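PDB 6EO5: PpBBE-like 1 D396N from Physcomitrella patens subsp. patens, which probably oxidises cellobiose with a bi-covalently bound FAD, as a berberine bridge enzyme-like member of the VAO flavoprotein family. Local coordinates for residues N430-D435 with F464-P469; G73-G78 with G89-V94; G425-N430 with S439-S444. All coordinates share one frame; numbering follows the deposited sequence.

Contact 1. Residues N430-D435 with F464-P469; sequences NYIDRD and FPQSIP. With FAD (flavin-adenine dinucleotide), chain C.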
loop_
_atom_site.group_PDB
_atom_site.type_symbol
_atom_site.label_atom_id
_atom_site.label_comp_id
_atom_site.label_asym_id
_atom_site.label_seq_id
_atom_site.Cartn_x
_atom_site.Cartn_y
_atom_site.Cartn_z
ATOM N N ASN A 430 5.074 0.712 -1.750
ATOM C CA ASN A 430 4.053 -0.273 -1.416
ATOM C C ASN A 430 3.806 -1.258 -2.543
ATOM O O ASN A 430 3.147 -2.274 -2.313
ATOM C CB ASN A 430 2.733 0.387 -1.031
ATOM C CG ASN A 430 2.640 0.680 0.446
ATOM O OD1 ASN A 430 2.128 1.729 0.841
ATOM N ND2 ASN A 430 3.122 -0.239 1.272
ATOM N N TYR A 431 4.305 -0.982 -3.744
ATOM C CA TYR A 431 4.379 -1.999 -4.798
ATOM C C TYR A 431 5.779 -2.623 -4.836
ATOM O O TYR A 431 6.415 -2.741 -5.881
ATOM C CB TYR A 431 3.988 -1.391 -6.143
ATOM C CG TYR A 431 2.607 -0.774 -6.150
ATOM C CD1 TYR A 431 1.619 -1.219 -5.275
ATOM C CD2 TYR A 431 2.285 0.254 -7.031
ATOM C CE1 TYR A 431 0.351 -0.660 -5.271
ATOM C CE2 TYR A 431 1.012 0.823 -7.035
ATOM C CZ TYR A 431 0.049 0.362 -6.146
ATOM O OH TYR A 431 -1.221 0.920 -6.141
ATOM N N ILE A 432 6.244 -3.054 -3.661
ATOM C CA ILE A 432 7.649 -3.384 -3.432
ATOM C C ILE A 432 8.200 -4.367 -4.478
ATOM O O ILE A 432 7.546 -5.343 -4.875
ATOM C CB ILE A 432 7.797 -3.911 -1.989
ATOM C CG1 ILE A 432 9.249 -3.839 -1.531
ATOM C CG2 ILE A 432 7.217 -5.309 -1.836
ATOM C CD1 ILE A 432 9.814 -2.441 -1.607
ATOM N N ASP A 433 9.423 -4.091 -4.936
ATOM C CA ASP A 433 10.026 -4.762 -6.092
ATOM C C ASP A 433 11.500 -4.989 -5.789
ATOM O O ASP A 433 12.263 -4.024 -5.675
ATOM C CB ASP A 433 9.849 -3.909 -7.353
ATOM C CG ASP A 433 10.474 -4.528 -8.614
ATOM O OD1 ASP A 433 11.135 -5.606 -8.566
ATOM O OD2 ASP A 433 10.297 -3.894 -9.675
ATOM N N ARG A 434 11.901 -6.258 -5.672
ATOM C CA ARG A 434 13.259 -6.582 -5.241
ATOM C C ARG A 434 14.326 -6.140 -6.241
ATOM O O ARG A 434 15.500 -6.033 -5.869
ATOM C CB ARG A 434 13.374 -8.083 -4.980
ATOM C CG ARG A 434 14.626 -8.494 -4.247
ATOM C CD ARG A 434 14.549 -9.959 -3.865
ATOM N NE ARG A 434 15.726 -10.430 -3.143
ATOM C CZ ARG A 434 15.716 -11.506 -2.368
ATOM N NH1 ARG A 434 14.593 -12.192 -2.224
ATOM N NH2 ARG A 434 16.817 -11.899 -1.738
ATOM N N ASP A 435 13.950 -5.874 -7.492
ATOM C CA ASP A 435 14.878 -5.410 -8.517
ATOM C C ASP A 435 15.008 -3.896 -8.582
ATOM O O ASP A 435 15.747 -3.401 -9.444
ATOM C CB ASP A 435 14.441 -5.895 -9.900
ATOM C CG ASP A 435 14.256 -7.384 -9.969
ATOM O OD1 ASP A 435 15.078 -8.116 -9.375
ATOM O OD2 ASP A 435 13.278 -7.809 -10.631
ATOM N N PHE A 464 15.376 -7.285 5.999
ATOM C CA PHE A 464 14.843 -8.097 4.913
ATOM C C PHE A 464 15.551 -7.650 3.639
ATOM O O PHE A 464 16.312 -6.675 3.671
ATOM C CB PHE A 464 13.310 -7.951 4.806
ATOM C CG PHE A 464 12.837 -6.541 4.547
ATOM C CD1 PHE A 464 12.845 -5.592 5.556
ATOM C CD2 PHE A 464 12.356 -6.175 3.295
ATOM C CE1 PHE A 464 12.411 -4.304 5.319
ATOM C CE2 PHE A 464 11.923 -4.888 3.054
ATOM C CZ PHE A 464 11.954 -3.954 4.064
ATOM N N PRO A 465 15.360 -8.358 2.491
ATOM C CA PRO A 465 16.142 -7.990 1.295
ATOM C C PRO A 465 16.152 -6.507 0.939
ATOM O O PRO A 465 17.080 -6.074 0.254
ATOM C CB PRO A 465 15.486 -8.817 0.185
ATOM C CG PRO A 465 15.085 -10.047 0.874
ATOM C CD PRO A 465 14.638 -9.628 2.268
ATOM N N GLN A 466 15.181 -5.705 1.396
ATOM C CA GLN A 466 15.194 -4.277 1.091
ATOM C C GLN A 466 14.953 -3.432 2.336
ATOM O O GLN A 466 14.270 -2.406 2.291
ATOM C CB GLN A 466 14.188 -3.946 -0.008
ATOM C CG GLN A 466 14.755 -4.139 -1.409
ATOM C CD GLN A 466 13.685 -4.221 -2.474
ATOM O OE1 GLN A 466 12.797 -5.074 -2.411
ATOM N NE2 GLN A 466 13.757 -3.330 -3.459
ATOM N N SER A 467 15.530 -3.828 3.466
ATOM C CA SER A 467 15.536 -2.976 4.644
ATOM C C SER A 467 16.538 -1.829 4.479
ATOM O O SER A 467 17.475 -1.891 3.678
ATOM C CB SER A 467 15.870 -3.792 5.897
ATOM O OG SER A 467 17.002 -4.629 5.705
ATOM N N ILE A 468 16.322 -0.764 5.240
ATOM C CA ILE A 468 17.277 0.346 5.175
ATOM C C ILE A 468 18.645 -0.160 5.626
ATOM O O ILE A 468 18.744 -0.854 6.660
ATOM C CB ILE A 468 16.794 1.531 6.037
ATOM C CG1 ILE A 468 15.370 1.956 5.640
ATOM C CG2 ILE A 468 17.723 2.717 5.893
ATOM C CD1 ILE A 468 15.216 2.450 4.199
ATOM N N PRO A 469 19.710 0.088 4.872
ATOM C CA PRO A 469 21.026 -0.453 5.231
ATOM C C PRO A 469 21.720 0.373 6.306
ATOM O O PRO A 469 21.302 1.476 6.658
ATOM C CB PRO A 469 21.793 -0.387 3.908
ATOM C CG PRO A 469 21.176 0.754 3.189
ATOM C CD PRO A 469 19.719 0.742 3.549
HETATM P PA FAD C . 2.514 -6.940 5.153
HETATM O O1A FAD C . 3.029 -7.971 4.160
HETATM O O2A FAD C . 2.030 -7.581 6.429
HETATM O O5B FAD C . 3.571 -5.762 5.472
HETATM C C5B FAD C . 4.378 -5.197 4.461
HETATM C C4B FAD C . 5.704 -4.710 5.034
HETATM O O4B FAD C . 5.476 -3.895 6.169
HETATM C C3B FAD C . 6.583 -5.858 5.496
HETATM O O3B FAD C . 7.933 -5.482 5.328
HETATM C C2B FAD C . 6.279 -5.939 6.969
HETATM O O2B FAD C . 7.331 -6.530 7.690
HETATM C C1B FAD C . 6.056 -4.475 7.326
HETATM N N9A FAD C . 5.184 -4.387 8.519
HETATM C C8A FAD C . 3.953 -4.976 8.684
HETATM N N7A FAD C . 3.489 -4.678 9.917
HETATM C C5A FAD C . 4.405 -3.913 10.546
HETATM C C6A FAD C . 4.435 -3.353 11.810
HETATM N N6A FAD C . 3.414 -3.540 12.638
HETATM N N1A FAD C . 5.522 -2.599 12.196
HETATM C C2A FAD C . 6.575 -2.424 11.329
HETATM N N3A FAD C . 6.548 -2.988 10.071
HETATM C C4A FAD C . 5.478 -3.725 9.687
HETATM N N1 FAD C . -1.472 -0.024 -2.002
HETATM C C2 FAD C . -2.023 1.262 -2.038
HETATM O O2 FAD C . -1.368 2.283 -1.740
HETATM N N3 FAD C . -3.351 1.410 -2.403
HETATM C C4 FAD C . -4.116 0.311 -2.735
HETATM O O4 FAD C . -5.293 0.470 -3.042
HETATM C C4X FAD C . -3.569 -0.963 -2.703
HETATM N N5 FAD C . -4.354 -2.059 -2.990
HETATM C C5X FAD C . -3.917 -3.326 -2.652
HETATM C C6 FAD C . -4.773 -4.409 -2.818
HETATM C C7 FAD C . -4.435 -5.700 -2.382
HETATM C C7M FAD C . -5.402 -6.849 -2.564
HETATM C C8 FAD C . -3.139 -5.908 -1.864
HETATM C C8M FAD C . -2.659 -7.295 -1.481
HETATM C C9 FAD C . -2.254 -4.816 -1.790
HETATM C C9A FAD C . -2.628 -3.511 -2.159
HETATM N N10 FAD C . -1.755 -2.415 -2.134
HETATM C C10 FAD C . -2.250 -1.135 -2.293
HETATM C "C1'" FAD C . -0.347 -2.544 -1.657
HETATM C "C2'" FAD C . -0.316 -2.349 -0.144
HETATM O "O2'" FAD C . -0.389 -0.994 0.236
HETATM C "C3'" FAD C . 0.970 -2.937 0.390
HETATM O "O3'" FAD C . 0.958 -4.296 0.025
HETATM C "C4'" FAD C . 1.046 -2.750 1.903
HETATM O "O4'" FAD C . 2.404 -2.617 2.273
HETATM C "C5'" FAD C . 0.371 -3.912 2.628
HETATM O "O5'" FAD C . 0.519 -3.858 4.031
HETATM P P FAD C . 0.216 -5.196 4.887
HETATM O O1P FAD C . 0.294 -4.877 6.361
HETATM O O2P FAD C . -1.075 -5.872 4.512
HETATM O O3P FAD C . 1.334 -6.215 4.338
#
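Gln-466 provides the one hydrogen bond between 430-435 and 464-469, its NE2 donating to the carbonyl O of Asp-433 at 2.8 Å with an N-H...O angle of 154°. The amide nitrogen comes in from above the plane of the Asp-433 carbonyl. At the other end of the same amide, OE1 accepts from the hydroxyl of Tyr-86 and lies 3.2 Å from Arg-434 CA. With an alanine here the amide is gone, and the Asp-433 carbonyl and the Tyr-86 hydroxyl would probably be left without a mate and the turn at Asp-433 less firmly held to 464-469.

Packing is led by Arg-434 and Pro-465. With CG anti to the backbone N (chi1 -167°) and the chain extended, the arginine lays one guanidinium face over the proline; Pro-465 CG sits over the centre of the guanidinium, 3.6 Å from Arg-434 CZ. Ile-432 CG1 approaches Gln-466 OE1 at 3.9 Å from the opposite direction.

Charge gathers on the far side of the loop, where Asp-433 forms an Asx turn, OD1 accepting from Asp-435 N at 3.0 Å, and salt bridges to Lys-332 and Lys-334 of strand 331-338. Upstream, Asn-430 ND2 lies 2.7 Å from FAD O4' and Tyr-431 CE1 3.8 Å from FAD N1, so the berberine and berberine-like region here lines the flavin pocket.

Contact 2. Residues G73-G78 with G89-V94; sequences GIVPRG and GGRDGV. With FAD (flavin-adenine dinucleotide), chain C.
Gly-89 sets its N 3.7 Å from CG2 of Val-75, and its positive phi, like that of Gly-90, lets the chain turn where a side chain would be disfavoured. Arg-91 then folds back: chi1 near 68° and a bend at chi2 bring NH2 to 3.4 Å from Gly-73 CA, where a side chain at Gly-73 would be in the way. A water at the guanidinium edge, in its plane, accepts from NH2 at 3.0 Å and from Ile-74 N at 2.9 Å, while NH1 is bonded to Asn-463 O and weakly to Gly-89 O. Gly-93 turns the chain again with positive phi. Val-94 follows, its CG2 over a face of the Arg-91 guanidinium and its CG1 4.0 Å from Val-75 CG2. Beyond it, Leu-95 pairs with Gly-73 and Val-75 as strand 95-98 joins strand 74-77. Segment 89-94 is thus the final part of the connection between two neighbouring parallel strands of the FAD-binding domain, where Pro-76 O accepts from FAD O2B at 2.7 Å and Gly-78 N bonds weakly to FAD O2A.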
loop_
_atom_site.group_PDB
_atom_site.type_symbol
_atom_site.label_atom_id
_atom_site.label_comp_id
_atom_site.label_asym_id
_atom_site.label_seq_id
_atom_site.Cartn_x
_atom_site.Cartn_y
_atom_site.Cartn_z
ATOM N N GLY A 73 16.240 -14.237 12.436
ATOM C CA GLY A 73 15.671 -12.990 11.982
ATOM C C GLY A 73 14.243 -12.831 12.471
ATOM O O GLY A 73 13.602 -13.782 12.925
ATOM N N ILE A 74 13.733 -11.607 12.357
ATOM C CA ILE A 74 12.430 -11.277 12.922
ATOM C C ILE A 74 11.794 -10.186 12.066
ATOM O O ILE A 74 12.404 -9.138 11.825
ATOM C CB ILE A 74 12.569 -10.855 14.405
ATOM C CG1 ILE A 74 11.207 -10.580 15.039
ATOM C CG2 ILE A 74 13.500 -9.655 14.568
ATOM C CD1 ILE A 74 11.298 -10.084 16.468
ATOM N N VAL A 75 10.587 -10.447 11.564
ATOM C CA VAL A 75 9.825 -9.404 10.874
ATOM C C VAL A 75 8.401 -9.371 11.415
ATOM O O VAL A 75 7.804 -10.427 11.683
ATOM C CB VAL A 75 9.815 -9.581 9.341
ATOM C CG1 VAL A 75 11.233 -9.519 8.761
ATOM C CG2 VAL A 75 9.090 -10.862 8.919
ATOM N N PRO A 76 7.830 -8.186 11.602
ATOM C CA PRO A 76 6.397 -8.087 11.866
ATOM C C PRO A 76 5.581 -8.344 10.604
ATOM O O PRO A 76 6.048 -8.157 9.476
ATOM C CB PRO A 76 6.235 -6.640 12.348
ATOM C CG PRO A 76 7.321 -5.902 11.664
ATOM C CD PRO A 76 8.482 -6.863 11.583
ATOM N N ARG A 77 4.342 -8.790 10.813
ATOM C CA ARG A 77 3.380 -8.961 9.734
ATOM C C ARG A 77 2.043 -8.329 10.118
ATOM O O ARG A 77 1.484 -8.629 11.180
ATOM C CB ARG A 77 3.198 -10.434 9.399
ATOM C CG ARG A 77 2.202 -10.682 8.302
ATOM C CD ARG A 77 1.329 -11.838 8.673
ATOM N NE ARG A 77 1.829 -13.092 8.142
ATOM C CZ ARG A 77 1.412 -14.293 8.539
ATOM N NH1 ARG A 77 0.508 -14.413 9.495
ATOM N NH2 ARG A 77 1.910 -15.384 7.983
ATOM N N GLY A 78 1.547 -7.434 9.267
ATOM C CA GLY A 78 0.194 -6.925 9.381
ATOM C C GLY A 78 -0.770 -7.760 8.562
ATOM O O GLY A 78 -1.048 -8.910 8.914
ATOM N N GLY A 89 9.399 -12.805 5.799
ATOM C CA GLY A 89 10.823 -12.651 6.026
ATOM C C GLY A 89 11.625 -12.283 4.793
ATOM O O GLY A 89 12.714 -11.702 4.929
ATOM N N GLY A 90 11.141 -12.604 3.592
ATOM C CA GLY A 90 11.967 -12.452 2.408
ATOM C C GLY A 90 13.147 -13.398 2.363
ATOM O O GLY A 90 14.062 -13.197 1.566
ATOM N N ARG A 91 13.137 -14.427 3.210
ATOM C CA ARG A 91 14.128 -15.492 3.320
ATOM C C ARG A 91 13.544 -16.538 4.258
ATOM O O ARG A 91 12.578 -16.267 4.979
ATOM C CB ARG A 91 15.466 -14.983 3.862
ATOM C CG ARG A 91 15.380 -14.553 5.317
ATOM C CD ARG A 91 16.184 -13.307 5.570
ATOM N NE ARG A 91 16.264 -12.963 6.990
ATOM C CZ ARG A 91 15.624 -11.946 7.563
ATOM N NH1 ARG A 91 14.832 -11.166 6.842
ATOM N NH2 ARG A 91 15.775 -11.705 8.858
ATOM N N ASP A 92 14.156 -17.721 4.272
ATOM C CA ASP A 92 13.694 -18.785 5.154
ATOM C C ASP A 92 14.215 -18.601 6.573
ATOM O O ASP A 92 15.275 -18.009 6.801
ATOM C CB ASP A 92 14.134 -20.148 4.639
ATOM C CG ASP A 92 13.211 -20.688 3.599
ATOM O OD1 ASP A 92 12.099 -20.125 3.478
ATOM O OD2 ASP A 92 13.587 -21.674 2.922
ATOM N N GLY A 93 13.443 -19.108 7.534
ATOM C CA GLY A 93 13.903 -19.231 8.903
ATOM C C GLY A 93 13.695 -18.042 9.803
ATOM O O GLY A 93 14.350 -17.956 10.846
ATOM N N VAL A 94 12.810 -17.135 9.463
ATOM C CA VAL A 94 12.604 -15.939 10.267
ATOM C C VAL A 94 11.538 -16.221 11.321
ATOM O O VAL A 94 10.749 -17.158 11.206
ATOM C CB VAL A 94 12.233 -14.758 9.345
ATOM C CG1 VAL A 94 11.751 -13.545 10.111
ATOM C CG2 VAL A 94 13.438 -14.394 8.495
HETATM P PA FAD C . 2.514 -6.940 5.153
HETATM O O1A FAD C . 3.029 -7.971 4.160
HETATM O O2A FAD C . 2.030 -7.581 6.429
HETATM O O5B FAD C . 3.571 -5.762 5.472
HETATM C C5B FAD C . 4.378 -5.197 4.461
HETATM C C4B FAD C . 5.704 -4.710 5.034
HETATM O O4B FAD C . 5.476 -3.895 6.169
HETATM C C3B FAD C . 6.583 -5.858 5.496
HETATM O O3B FAD C . 7.933 -5.482 5.328
HETATM C C2B FAD C . 6.279 -5.939 6.969
HETATM O O2B FAD C . 7.331 -6.530 7.690
HETATM C C1B FAD C . 6.056 -4.475 7.326
HETATM N N9A FAD C . 5.184 -4.387 8.519
HETATM C C8A FAD C . 3.953 -4.976 8.684
HETATM N N7A FAD C . 3.489 -4.678 9.917
HETATM C C5A FAD C . 4.405 -3.913 10.546
HETATM C C6A FAD C . 4.435 -3.353 11.810
HETATM N N6A FAD C . 3.414 -3.540 12.638
HETATM N N1A FAD C . 5.522 -2.599 12.196
HETATM C C2A FAD C . 6.575 -2.424 11.329
HETATM N N3A FAD C . 6.548 -2.988 10.071
HETATM C C4A FAD C . 5.478 -3.725 9.687
HETATM N N1 FAD C . -1.472 -0.024 -2.002
HETATM C C2 FAD C . -2.023 1.262 -2.038
HETATM O O2 FAD C . -1.368 2.283 -1.740
HETATM N N3 FAD C . -3.351 1.410 -2.403
HETATM C C4 FAD C . -4.116 0.311 -2.735
HETATM O O4 FAD C . -5.293 0.470 -3.042
HETATM C C4X FAD C . -3.569 -0.963 -2.703
HETATM N N5 FAD C . -4.354 -2.059 -2.990
HETATM C C5X FAD C . -3.917 -3.326 -2.652
HETATM C C6 FAD C . -4.773 -4.409 -2.818
HETATM C C7 FAD C . -4.435 -5.700 -2.382
HETATM C C7M FAD C . -5.402 -6.849 -2.564
HETATM C C8 FAD C . -3.139 -5.908 -1.864
HETATM C C8M FAD C . -2.659 -7.295 -1.481
HETATM C C9 FAD C . -2.254 -4.816 -1.790
HETATM C C9A FAD C . -2.628 -3.511 -2.159
HETATM N N10 FAD C . -1.755 -2.415 -2.134
HETATM C C10 FAD C . -2.250 -1.135 -2.293
HETATM C "C1'" FAD C . -0.347 -2.544 -1.657
HETATM C "C2'" FAD C . -0.316 -2.349 -0.144
HETATM O "O2'" FAD C . -0.389 -0.994 0.236
HETATM C "C3'" FAD C . 0.970 -2.937 0.390
HETATM O "O3'" FAD C . 0.958 -4.296 0.025
HETATM C "C4'" FAD C . 1.046 -2.750 1.903
HETATM O "O4'" FAD C . 2.404 -2.617 2.273
HETATM C "C5'" FAD C . 0.371 -3.912 2.628
HETATM O "O5'" FAD C . 0.519 -3.858 4.031
HETATM P P FAD C . 0.216 -5.196 4.887
HETATM O O1P FAD C . 0.294 -4.877 6.361
HETATM O O2P FAD C . -1.075 -5.872 4.512
HETATM O O3P FAD C . 1.334 -6.215 4.338
HETATM O O HOH W 1 15.065 -9.567 10.836
#

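Contact 3. Residues G425-N430 with S439-S444; sequences GQAYQN and SAYYGS. With FAD (flavin-adenine dinucleotide), chain C.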
loop_
_atom_site.group_PDB
_atom_site.type_symbol
_atom_site.label_atom_id
_atom_site.label_comp_id
_atom_site.label_asym_id
_atom_site.label_seq_id
_atom_site.Cartn_x
_atom_site.Cartn_y
_atom_site.Cartn_z
ATOM N N GLY A 425 12.737 7.304 -12.999
ATOM C CA GLY A 425 13.237 6.115 -12.351
ATOM C C GLY A 425 12.714 5.879 -10.948
ATOM O O GLY A 425 13.227 4.989 -10.259
ATOM N N GLN A 426 11.722 6.640 -10.487
ATOM C CA GLN A 426 11.203 6.410 -9.147
ATOM C C GLN A 426 10.072 5.392 -9.178
ATOM O O GLN A 426 9.377 5.227 -10.187
ATOM C CB GLN A 426 10.714 7.702 -8.509
ATOM C CG GLN A 426 11.597 8.899 -8.747
ATOM C CD GLN A 426 10.766 10.189 -8.899
ATOM O OE1 GLN A 426 9.855 10.480 -8.092
ATOM N NE2 GLN A 426 11.056 10.947 -9.955
ATOM N N ALA A 427 9.910 4.699 -8.057
ATOM C CA ALA A 427 8.900 3.667 -7.901
ATOM C C ALA A 427 8.223 3.834 -6.546
ATOM O O ALA A 427 8.738 4.517 -5.657
ATOM C CB ALA A 427 9.508 2.268 -8.028
ATOM N N TYR A 428 7.064 3.179 -6.397
ATOM C CA TYR A 428 6.217 3.281 -5.210
ATOM C C TYR A 428 6.465 2.076 -4.304
ATOM O O TYR A 428 6.226 0.930 -4.708
ATOM C CB TYR A 428 4.745 3.371 -5.619
ATOM C CG TYR A 428 3.743 3.398 -4.472
ATOM C CD1 TYR A 428 3.971 4.163 -3.330
ATOM C CD2 TYR A 428 2.552 2.675 -4.554
ATOM C CE1 TYR A 428 3.059 4.183 -2.293
ATOM C CE2 TYR A 428 1.626 2.690 -3.527
ATOM C CZ TYR A 428 1.877 3.449 -2.401
ATOM O OH TYR A 428 0.949 3.461 -1.383
ATOM N N GLN A 429 6.921 2.341 -3.074
ATOM C CA GLN A 429 7.439 1.280 -2.214
ATOM C C GLN A 429 6.362 0.346 -1.671
ATOM O O GLN A 429 6.708 -0.730 -1.161
ATOM C CB GLN A 429 8.234 1.889 -1.061
ATOM C CG GLN A 429 7.561 3.061 -0.366
ATOM C CD GLN A 429 8.023 4.408 -0.895
ATOM O OE1 GLN A 429 8.057 4.643 -2.116
ATOM N NE2 GLN A 429 8.384 5.305 0.022
ATOM N N ASN A 430 5.074 0.712 -1.750
ATOM C CA ASN A 430 4.053 -0.273 -1.416
ATOM C C ASN A 430 3.806 -1.258 -2.543
ATOM O O ASN A 430 3.147 -2.274 -2.313
ATOM C CB ASN A 430 2.733 0.387 -1.031
ATOM C CG ASN A 430 2.640 0.680 0.446
ATOM O OD1 ASN A 430 2.128 1.729 0.841
ATOM N ND2 ASN A 430 3.122 -0.239 1.272
ATOM N N SER A 439 17.504 3.769 -4.061
ATOM C CA SER A 439 17.448 5.165 -4.481
ATOM C C SER A 439 16.175 5.471 -5.254
ATOM O O SER A 439 15.730 6.629 -5.272
ATOM C CB SER A 439 18.659 5.520 -5.341
ATOM O OG SER A 439 18.779 4.647 -6.456
ATOM N N ALA A 440 15.581 4.460 -5.896
ATOM C CA ALA A 440 14.338 4.696 -6.618
ATOM C C ALA A 440 13.174 4.940 -5.662
ATOM O O ALA A 440 12.220 5.648 -6.016
ATOM C CB ALA A 440 14.036 3.523 -7.539
ATOM N N TYR A 441 13.233 4.373 -4.456
ATOM C CA TYR A 441 12.159 4.569 -3.492
ATOM C C TYR A 441 12.408 5.761 -2.581
ATOM O O TYR A 441 11.465 6.464 -2.213
ATOM C CB TYR A 441 11.968 3.318 -2.634
ATOM C CG TYR A 441 11.442 2.116 -3.383
ATOM C CD1 TYR A 441 10.221 2.166 -4.049
ATOM C CD2 TYR A 441 12.161 0.926 -3.416
ATOM C CE1 TYR A 441 9.737 1.058 -4.727
ATOM C CE2 TYR A 441 11.684 -0.179 -4.087
ATOM C CZ TYR A 441 10.469 -0.111 -4.738
ATOM O OH TYR A 441 9.990 -1.219 -5.406
ATOM N N TYR A 442 13.661 6.025 -2.231
ATOM C CA TYR A 442 13.961 6.944 -1.151
ATOM C C TYR A 442 14.790 8.154 -1.568
ATOM O O TYR A 442 14.752 9.165 -0.859
ATOM C CB TYR A 442 14.653 6.174 -0.011
ATOM C CG TYR A 442 13.770 5.071 0.561
ATOM C CD1 TYR A 442 12.455 5.339 0.969
ATOM C CD2 TYR A 442 14.228 3.767 0.676
ATOM C CE1 TYR A 442 11.630 4.330 1.492
ATOM C CE2 TYR A 442 13.414 2.756 1.192
ATOM C CZ TYR A 442 12.118 3.043 1.592
ATOM O OH TYR A 442 11.316 2.044 2.098
ATOM N N GLY A 443 15.524 8.086 -2.684
ATOM C CA GLY A 443 16.164 9.267 -3.265
ATOM C C GLY A 443 16.923 10.150 -2.279
ATOM O O GLY A 443 17.804 9.684 -1.544
ATOM N N SER A 444 16.572 11.449 -2.258
ATOM C CA SER A 444 17.299 12.445 -1.457
ATOM C C SER A 444 17.207 12.203 0.041
ATOM O O SER A 444 17.973 12.810 0.793
ATOM C CB SER A 444 16.783 13.869 -1.701
ATOM O OG SER A 444 16.860 14.267 -3.059
HETATM P PA FAD C . 2.514 -6.940 5.153
HETATM O O1A FAD C . 3.029 -7.971 4.160
HETATM O O2A FAD C . 2.030 -7.581 6.429
HETATM O O5B FAD C . 3.571 -5.762 5.472
HETATM C C5B FAD C . 4.378 -5.197 4.461
HETATM C C4B FAD C . 5.704 -4.710 5.034
HETATM O O4B FAD C . 5.476 -3.895 6.169
HETATM C C3B FAD C . 6.583 -5.858 5.496
HETATM O O3B FAD C . 7.933 -5.482 5.328
HETATM C C2B FAD C . 6.279 -5.939 6.969
HETATM O O2B FAD C . 7.331 -6.530 7.690
HETATM C C1B FAD C . 6.056 -4.475 7.326
HETATM N N9A FAD C . 5.184 -4.387 8.519
HETATM C C8A FAD C . 3.953 -4.976 8.684
HETATM N N7A FAD C . 3.489 -4.678 9.917
HETATM C C5A FAD C . 4.405 -3.913 10.546
HETATM C C6A FAD C . 4.435 -3.353 11.810
HETATM N N6A FAD C . 3.414 -3.540 12.638
HETATM N N1A FAD C . 5.522 -2.599 12.196
HETATM C C2A FAD C . 6.575 -2.424 11.329
HETATM N N3A FAD C . 6.548 -2.988 10.071
HETATM C C4A FAD C . 5.478 -3.725 9.687
HETATM N N1 FAD C . -1.472 -0.024 -2.002
HETATM C C2 FAD C . -2.023 1.262 -2.038
HETATM O O2 FAD C . -1.368 2.283 -1.740
HETATM N N3 FAD C . -3.351 1.410 -2.403
HETATM C C4 FAD C . -4.116 0.311 -2.735
HETATM O O4 FAD C . -5.293 0.470 -3.042
HETATM C C4X FAD C . -3.569 -0.963 -2.703
HETATM N N5 FAD C . -4.354 -2.059 -2.990
HETATM C C5X FAD C . -3.917 -3.326 -2.652
HETATM C C6 FAD C . -4.773 -4.409 -2.818
HETATM C C7 FAD C . -4.435 -5.700 -2.382
HETATM C C7M FAD C . -5.402 -6.849 -2.564
HETATM C C8 FAD C . -3.139 -5.908 -1.864
HETATM C C8M FAD C . -2.659 -7.295 -1.481
HETATM C C9 FAD C . -2.254 -4.816 -1.790
HETATM C C9A FAD C . -2.628 -3.511 -2.159
HETATM N N10 FAD C . -1.755 -2.415 -2.134
HETATM C C10 FAD C . -2.250 -1.135 -2.293
HETATM C "C1'" FAD C . -0.347 -2.544 -1.657
HETATM C "C2'" FAD C . -0.316 -2.349 -0.144
HETATM O "O2'" FAD C . -0.389 -0.994 0.236
HETATM C "C3'" FAD C . 0.970 -2.937 0.390
HETATM O "O3'" FAD C . 0.958 -4.296 0.025
HETATM C "C4'" FAD C . 1.046 -2.750 1.903
HETATM O "O4'" FAD C . 2.404 -2.617 2.273
HETATM C "C5'" FAD C . 0.371 -3.912 2.628
HETATM O "O5'" FAD C . 0.519 -3.858 4.031
HETATM P P FAD C . 0.216 -5.196 4.887
HETATM O O1P FAD C . 0.294 -4.877 6.361
HETATM O O2P FAD C . -1.075 -5.872 4.512
HETATM O O3P FAD C . 1.334 -6.215 4.338
HETATM O O HOH W 2 9.920 7.728 -0.432
#
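The flavin end of the FAD pocket is bordered by loop 425-430, which rests through Ala-427 and Gln-429 on Ala-440 and Tyr-441 of the short helix 438-442. The backbone join is Ala-427 N to Ala-440 O, 3.2 Å long and nearly straight at 163°, with the donor well above the carbonyl plane. Next to it, the methyl of Ala-440 lies against the carbonyl O of Gly-425.

Tyr-441 supplies most of the side-chain packing from the helix. Its CG is anti to the carbonyl carbon (chi1 -68°), which directs the ring along the loop. Ala-427 O meets the ring edge near its plane, 3.2 Å from Tyr-441 CD1, and the Ala-427 methyl reaches Tyr-441 CE1 at 3.5 Å. Gln-429 runs alongside with the opposite heading, its CB 3.6 Å from Tyr-441 CD1 and its amide plane 68° from the ring.

The bent Gln-429 chain ends in a well-bonded amide. OE1 accepts from His-386 NE2; NE2 donates to Gly-199 O and, at 2.9 Å, to a water that in turn donates to Tyr-441 O at 2.7 Å. Tyr-442 CE1 is 3.7 Å from Gln-429 NE2.

Tyr-428, whose CB is directed away from the helix, faces the flavin: Tyr-428 OH donates a hydrogen bond to FAD O2 at 2.6 Å, with O2 in the plane of the ring, and is also hydrogen-bonded to Gly-155 N. Asn-430 N lies over one ring face. The backbone bond, the apolar packing and the water bridge on the helix side therefore probably steady the loop whose tyrosine hydroxyl engages the flavin carbonyl, and a donor there would be expected to draw electron density toward O2.

How the contacts relate
Contact 2 closes first along the chain, inside the FAD-binding domain, whereas contacts 3 and 1 belong to the berberine and berberine-like region near the C-terminus. Their segments alternate: 425-430 runs into 430-435 through the shared Asn-430, helix 438-442 follows, and 464-469 comes after helix 446-456. The centres of contacts 1 and 3 are about 10 Å apart, those of contacts 1 and 2 about 13 Å, and those of contacts 2 and 3 about 23 Å. Contact 1 touches both others, Pro-465 against Gly-90 and Ile-468 against Tyr-442. All three reach FAD, contact 2 at its adenosine and the adjoining phosphate and contact 3 at the flavin, so regions distant in sequence line one cofactor site.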